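Local coordinates for EscD/YscD/HrpQ family type III secretion system inner membrane ring protein (Pseudomonas aeruginosa, PDB 6UID) that probably forms the cytoplasmic, FHA-like part of the type III secretion inner membrane ring, at the interface between basal body and sorting platform, at residues E42-A45 / A46-V50. Residues are numbered along the deposited sequence; the frame is centred on the assembly and turned at random.
Sequences EGIA and AVHLV
In the loop that leads from strand 37-38 into strand 49-54 of this FHA-like domain, the imidazole of His48 turns back toward the residues just before it and meets Ile44 and Ala45. Such a local contact illustrates how one buried histidine can link a loop to the rest of the fold, one ring nitrogen serving each side. The backbone N-H of Ala45 is given to His48 ND1, with 3.1 Å between Ala45 N and ND1 and an angle of 169° at the hydrogen; the bond is nearly straight, although the donor lies 20° out of the ring plane. ND1 therefore acts as an acceptor, while NE2 hydrogen-bonds to the carbonyl O of Cys90, so the ring is probably neutral, with its proton on NE2. Gripped at both nitrogens, the imidazole has little freedom to turn about its CB-CG bond. Ile44 supplies the apolar half of the contact: its CD1 sits over the centre of one ring face in a CH-pi contact, 3.8 Å from the ring centroid, and the two side chains cross at about a right angle. The CB of His48 already points toward the preceding residues, and with CG anti to the backbone N (chi1 -164°) the ring is carried to them. Ser30 OG hydrogen-bonds to Ile44 O, tying the loop to the residue after strand 24-29. Entering strand 49-54, His48 and Leu49 both make backbone hydrogen bonds to Leu28 of antiparallel strand 24-29, a classic beta bulge.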
loop_
_atom_site.group_PDB
_atom_site.type_symbol
_atom_site.label_atom_id
_atom_site.label_comp_id
_atom_site.label_asym_id
_atom_site.label_seq_id
_atom_site.Cartn_x
_atom_site.Cartn_y
_atom_site.Cartn_z
ATOM N N GLU A 42 -4.220 2.298 13.835
ATOM C CA GLU A 42 -3.222 1.960 14.829
ATOM C C GLU A 42 -1.973 1.446 14.137
ATOM O O GLU A 42 -2.056 0.602 13.243
ATOM C CB GLU A 42 -3.776 0.871 15.747
ATOM C CG GLU A 42 -2.876 0.534 16.927
ATOM C CD GLU A 42 -2.749 1.687 17.908
ATOM O OE1 GLU A 42 -3.708 2.480 18.024
ATOM O OE2 GLU A 42 -1.689 1.801 18.558
ATOM N N GLY A 43 -0.812 1.957 14.542
ATOM C CA GLY A 43 0.447 1.480 13.999
ATOM C C GLY A 43 0.922 2.178 12.746
ATOM O O GLY A 43 1.925 1.756 12.171
ATOM N N ILE A 44 0.219 3.201 12.281
ATOM C CA ILE A 44 0.662 3.953 11.107
ATOM C C ILE A 44 1.684 5.007 11.526
ATOM O O ILE A 44 1.378 5.906 12.324
ATOM C CB ILE A 44 -0.528 4.623 10.411
ATOM C CG1 ILE A 44 -1.523 3.596 9.872
ATOM C CG2 ILE A 44 -0.028 5.557 9.305
ATOM C CD1 ILE A 44 -0.986 2.742 8.703
ATOM N N ALA A 45 2.864 4.964 10.918
ATOM C CA ALA A 45 3.923 5.906 11.220
ATOM C C ALA A 45 3.629 7.285 10.628
ATOM O O ALA A 45 2.822 7.433 9.706
ATOM C CB ALA A 45 5.257 5.386 10.691
ATOM N N ALA A 46 4.334 8.293 11.151
ATOM C CA ALA A 46 4.192 9.662 10.650
ATOM C C ALA A 46 4.337 9.716 9.132
ATOM O O ALA A 46 3.501 10.312 8.427
ATOM C CB ALA A 46 5.222 10.567 11.316
ATOM N N VAL A 47 5.387 9.068 8.612
ATOM C CA VAL A 47 5.505 8.721 7.195
ATOM C C VAL A 47 5.633 7.208 7.136
ATOM O O VAL A 47 6.658 6.634 7.541
ATOM C CB VAL A 47 6.679 9.418 6.497
ATOM C CG1 VAL A 47 6.750 9.008 5.032
ATOM C CG2 VAL A 47 6.527 10.931 6.603
ATOM N N HIS A 48 4.581 6.562 6.660
ATOM C CA HIS A 48 4.480 5.114 6.675
ATOM C C HIS A 48 4.969 4.471 5.386
ATOM O O HIS A 48 5.554 3.379 5.422
ATOM C CB HIS A 48 3.007 4.746 6.901
ATOM C CG HIS A 48 2.805 3.329 7.321
ATOM N ND1 HIS A 48 3.017 2.903 8.616
ATOM C CD2 HIS A 48 2.418 2.246 6.619
ATOM C CE1 HIS A 48 2.792 1.602 8.678
ATOM N NE2 HIS A 48 2.416 1.181 7.489
ATOM N N LEU A 49 4.706 5.107 4.249
ATOM C CA LEU A 49 5.004 4.565 2.934
ATOM C C LEU A 49 5.205 5.733 1.983
ATOM O O LEU A 49 4.490 6.732 2.066
ATOM C CB LEU A 49 3.827 3.701 2.477
ATOM C CG LEU A 49 3.933 3.000 1.124
ATOM C CD1 LEU A 49 5.079 2.023 1.142
ATOM C CD2 LEU A 49 2.619 2.285 0.807
ATOM N N VAL A 50 6.211 5.642 1.108
ATOM C CA VAL A 50 6.482 6.656 0.105
ATOM C C VAL A 50 6.555 5.973 -1.243
ATOM O O VAL A 50 7.305 4.999 -1.416
ATOM C CB VAL A 50 7.791 7.415 0.377
ATOM C CG1 VAL A 50 7.955 8.548 -0.610
ATOM C CG2 VAL A 50 7.805 7.964 1.765
#